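Local coordinates for protein bifunctional enzyme cysn/cysc (Mycobacterium tuberculosis, PDB 4BZP) that phosphorylates adenosine 5'-phosphosulfate at its 3'-hydroxyl with ATP, the kinase step of sulfate activation, and is captured here with ADP bound, at residues H68-L73 / H78-P83; E134-H137 / I141-P144. All coordinates share one frame; numbering follows the deposited sequence.

Contact 1: residues H68-L73 / H78-P83; sequences HVATLL and HLVLVP
Val80 meets helix 68-73 with both methyls. CG2 lies 3.7 Å from CB of Leu73 and just as near the carbonyl oxygen of Ala70, while CG1 reaches Ala70 CB at 3.9 Å. The split follows from the first torsion (chi1 -174°), which turns CG1 away from the backbone N and leaves CG2 beside it. Further along the strand, Val82 CG2 only grazes Ala70 CB at 4.4 Å. At the other end the backbones themselves join: His78 N donates to Leu73 O over 3.1 Å, and the same oxygen lies at the edge of the His78 ring, in its plane, 3.2 Å from CD2. Helix and strand run nearly antiparallel, 160° between their directions with axes 8.3 Å apart, as expected where a helix returns into the next strand of a parallel P-loop kinase sheet. Strand 79-82 lies between strands 36-38 and 6-11, and Thr7 of the latter touches both Ala70 and Val80. Helix 89-101 adds His99 against Ala70. His78 NE2 is hydrogen-bonded to His78 NE2 of the second subunit, the two rings nearly perpendicular, and Leu73 packs on Leu72 of that subunit.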
# COMPACT_ATOMS: atom_id res chain seq x y z
N HIS A 68 -5.27 -4.02 -3.95
CA HIS A 68 -3.85 -4.37 -3.90
C HIS A 68 -3.17 -3.92 -2.61
O HIS A 68 -2.34 -4.65 -2.07
CB HIS A 68 -3.14 -3.77 -5.12
CG HIS A 68 -3.43 -4.50 -6.39
ND1 HIS A 68 -2.95 -5.76 -6.69
CD2 HIS A 68 -4.17 -4.12 -7.46
CE1 HIS A 68 -3.43 -6.15 -7.84
NE2 HIS A 68 -4.19 -5.19 -8.32
N VAL A 69 -3.56 -2.77 -2.06
CA VAL A 69 -3.02 -2.36 -0.77
C VAL A 69 -3.49 -3.33 0.29
O VAL A 69 -2.71 -3.73 1.15
CB VAL A 69 -3.34 -0.91 -0.44
CG1 VAL A 69 -2.87 -0.57 0.95
CG2 VAL A 69 -2.78 -0.00 -1.53
N ALA A 70 -4.75 -3.73 0.22
CA ALA A 70 -5.22 -4.72 1.19
C ALA A 70 -4.46 -6.02 1.09
O ALA A 70 -4.14 -6.61 2.14
CB ALA A 70 -6.69 -4.97 0.97
N THR A 71 -4.16 -6.50 -0.11
CA THR A 71 -3.43 -7.79 -0.22
C THR A 71 -2.06 -7.62 0.31
O THR A 71 -1.53 -8.55 0.96
CB THR A 71 -3.33 -8.42 -1.63
OG1 THR A 71 -2.54 -7.58 -2.47
CG2 THR A 71 -4.70 -8.72 -2.20
N LEU A 72 -1.44 -6.48 0.09
CA LEU A 72 -0.09 -6.21 0.63
C LEU A 72 -0.10 -6.22 2.16
O LEU A 72 0.75 -6.88 2.80
CB LEU A 72 0.43 -4.89 0.05
CG LEU A 72 1.71 -4.30 0.64
CD1 LEU A 72 2.77 -5.32 0.38
CD2 LEU A 72 2.07 -2.95 0.03
N LEU A 73 -1.06 -5.52 2.76
CA LEU A 73 -1.12 -5.48 4.21
C LEU A 73 -1.41 -6.87 4.76
O LEU A 73 -0.90 -7.24 5.81
CB LEU A 73 -2.16 -4.50 4.69
CG LEU A 73 -1.86 -3.01 4.46
CD1 LEU A 73 -3.11 -2.16 4.72
CD2 LEU A 73 -0.69 -2.57 5.36
N HIS A 78 -1.62 -8.53 8.57
CA HIS A 78 -2.74 -7.80 9.13
C HIS A 78 -4.11 -8.34 8.70
O HIS A 78 -4.24 -8.84 7.59
CB HIS A 78 -2.67 -6.33 8.68
CG HIS A 78 -1.40 -5.65 9.05
ND1 HIS A 78 -1.20 -5.10 10.30
CD2 HIS A 78 -0.28 -5.42 8.35
CE1 HIS A 78 0.01 -4.56 10.34
NE2 HIS A 78 0.59 -4.76 9.17
N LEU A 79 -5.07 -8.15 9.60
CA LEU A 79 -6.47 -8.36 9.31
C LEU A 79 -6.96 -7.03 8.79
O LEU A 79 -7.06 -6.06 9.54
CB LEU A 79 -7.23 -8.82 10.55
CG LEU A 79 -8.68 -9.27 10.35
CD1 LEU A 79 -9.62 -8.13 10.07
CD2 LEU A 79 -8.79 -10.32 9.26
N VAL A 80 -7.24 -6.97 7.49
CA VAL A 80 -7.57 -5.72 6.80
C VAL A 80 -9.08 -5.55 6.68
O VAL A 80 -9.75 -6.49 6.28
CB VAL A 80 -6.93 -5.65 5.41
CG1 VAL A 80 -7.14 -4.29 4.74
CG2 VAL A 80 -5.42 -5.93 5.50
N LEU A 81 -9.58 -4.39 7.02
CA LEU A 81 -11.02 -4.09 7.00
C LEU A 81 -11.22 -2.94 6.06
O LEU A 81 -10.62 -1.86 6.27
CB LEU A 81 -11.46 -3.71 8.40
CG LEU A 81 -11.24 -4.84 9.41
CD1 LEU A 81 -10.87 -4.35 10.79
CD2 LEU A 81 -12.49 -5.70 9.50
N VAL A 82 -12.00 -3.13 4.99
CA VAL A 82 -12.14 -2.12 3.93
C VAL A 82 -13.58 -1.68 3.86
O VAL A 82 -14.45 -2.39 3.31
CB VAL A 82 -11.72 -2.69 2.59
CG1 VAL A 82 -11.79 -1.60 1.51
CG2 VAL A 82 -10.34 -3.29 2.67
N PRO A 83 -13.89 -0.48 4.41
CA PRO A 83 -15.27 -0.02 4.43
C PRO A 83 -15.69 0.86 3.27
O PRO A 83 -16.38 1.90 3.51
CB PRO A 83 -15.32 0.76 5.72
CG PRO A 83 -13.97 1.37 5.83
CD PRO A 83 -13.04 0.31 5.33

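Contact 2: residues E134-H137 / I141-P144. With EDO (1,2-ethanediol), chain E.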
# COMPACT_ATOMS: atom_id res chain seq x y z
N GLU A 134 -26.13 19.11 -4.40
CA GLU A 134 -24.75 19.48 -4.22
C GLU A 134 -23.78 18.33 -4.44
O GLU A 134 -22.55 18.54 -4.55
CB GLU A 134 -24.52 20.08 -2.82
CG GLU A 134 -25.18 21.44 -2.67
CD GLU A 134 -25.11 21.96 -1.26
OE1 GLU A 134 -24.22 21.53 -0.49
OE2 GLU A 134 -26.04 22.77 -0.94
N ILE A 135 -24.30 17.14 -4.43
CA ILE A 135 -23.50 15.94 -4.80
C ILE A 135 -24.36 15.24 -5.83
O ILE A 135 -25.54 15.01 -5.62
CB ILE A 135 -23.27 14.95 -3.60
CG1 ILE A 135 -22.43 15.57 -2.52
CG2 ILE A 135 -22.58 13.65 -4.09
CD1 ILE A 135 -22.41 14.75 -1.21
N THR A 136 -23.76 14.86 -6.95
CA THR A 136 -24.47 14.04 -7.95
C THR A 136 -23.71 12.69 -8.11
O THR A 136 -22.60 12.53 -7.63
CB THR A 136 -24.62 14.79 -9.31
OG1 THR A 136 -23.30 15.07 -9.76
CG2 THR A 136 -25.41 16.09 -9.12
N HIS A 137 -24.35 11.77 -8.82
CA HIS A 137 -23.89 10.38 -8.95
C HIS A 137 -23.66 9.76 -7.58
O HIS A 137 -22.63 9.14 -7.32
CB HIS A 137 -22.65 10.34 -9.80
CG HIS A 137 -22.94 10.79 -11.20
ND1 HIS A 137 -23.41 9.93 -12.16
CD2 HIS A 137 -22.92 12.02 -11.77
CE1 HIS A 137 -23.64 10.60 -13.28
NE2 HIS A 137 -23.36 11.87 -13.07
N ILE A 141 -29.18 7.02 -4.97
CA ILE A 141 -30.05 8.14 -5.33
C ILE A 141 -30.02 8.34 -6.84
O ILE A 141 -31.04 8.07 -7.52
CB ILE A 141 -29.70 9.43 -4.61
CG1 ILE A 141 -29.99 9.26 -3.12
CG2 ILE A 141 -30.54 10.59 -5.16
CD1 ILE A 141 -29.48 10.37 -2.29
N ASP A 142 -28.87 8.71 -7.36
CA ASP A 142 -28.75 8.91 -8.83
C ASP A 142 -27.57 8.18 -9.42
O ASP A 142 -27.03 8.56 -10.44
CB ASP A 142 -28.79 10.39 -9.17
CG ASP A 142 -27.59 11.11 -8.70
OD1 ASP A 142 -27.14 10.85 -7.57
OD2 ASP A 142 -27.10 12.03 -9.40
N SER A 143 -27.21 7.04 -8.81
CA SER A 143 -26.24 6.12 -9.31
C SER A 143 -26.57 4.77 -8.67
O SER A 143 -26.93 4.70 -7.51
CB SER A 143 -24.82 6.59 -8.92
OG SER A 143 -23.84 5.78 -9.57
N PRO A 144 -26.42 3.69 -9.39
CA PRO A 144 -26.93 2.42 -8.85
C PRO A 144 -26.07 1.76 -7.79
O PRO A 144 -24.82 1.86 -7.83
CB PRO A 144 -26.95 1.53 -10.08
CG PRO A 144 -25.84 2.04 -10.96
CD PRO A 144 -25.91 3.53 -10.76
C1 EDO E . -27.44 20.33 2.88
O1 EDO E . -27.82 21.19 3.94
C2 EDO E . -26.72 21.18 1.88
O2 EDO E . -27.51 22.32 1.62
O HOH W 1 -27.65 12.92 -5.84
O HOH W 2 -22.88 7.34 -11.58
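Asp142 reaches across to the backbone of Thr136 and His137, and its carboxylate does most of the joining. From CB the chain turns so that CG sits between the backbone N and the carbonyl carbon (chi1 68°), which carries the carboxylate over to the 134-137 side; CG itself comes 3.3 Å from His137 N. At the tip the two oxygens divide the work. OD2 accepts the amide of His137 at 2.8 Å, a bond bent to 149° at the hydrogen and reaching the oxygen from above the carboxylate plane, 37° out of it. The same oxygen rests against CA and CB of Thr136. OD1 takes a water proton over 2.7 Å, and that water also donates to Ile135 O, so a second, solvent-mediated link runs alongside the direct one. OD1 accepts the amide of Phe138 as well, which ties the carboxylate to two successive backbone N-H groups. Next door, Ser143 CB lies 3.6 Å from His137 C, and a second water joins Ser143 OG to His137 ND1. His137 O is held in turn by Arg59 NH1. This is a surface loop between helix 126-131 and strand 153-155 of the kinase fold, without regular secondary structure, closed on itself by an aspartate that accepts main-chain amides from residues earlier in the sequence.

Overall arrangement
Contact 1 and contact 2 follow one another along the chain and lie on opposite sides of its centre, their own centres 28 Å apart and their nearest atoms about 14 Å apart, so neither touches the other. Contact 1 is buried, 10 Å from the middle of the chain, and joins helix to central sheet beside the subunit interface; contact 2 is on the surface at 19 Å and is held largely by polar groups and water. On the nucleotide side of contact 1, the Val82 side chain is about 11 Å from ADP, and the adjoining Pro83 touches Lys18 of the ADP pocket. Helix 56-75 connects the two regions, carrying segment 68-73 and also Arg59, which bonds to His137.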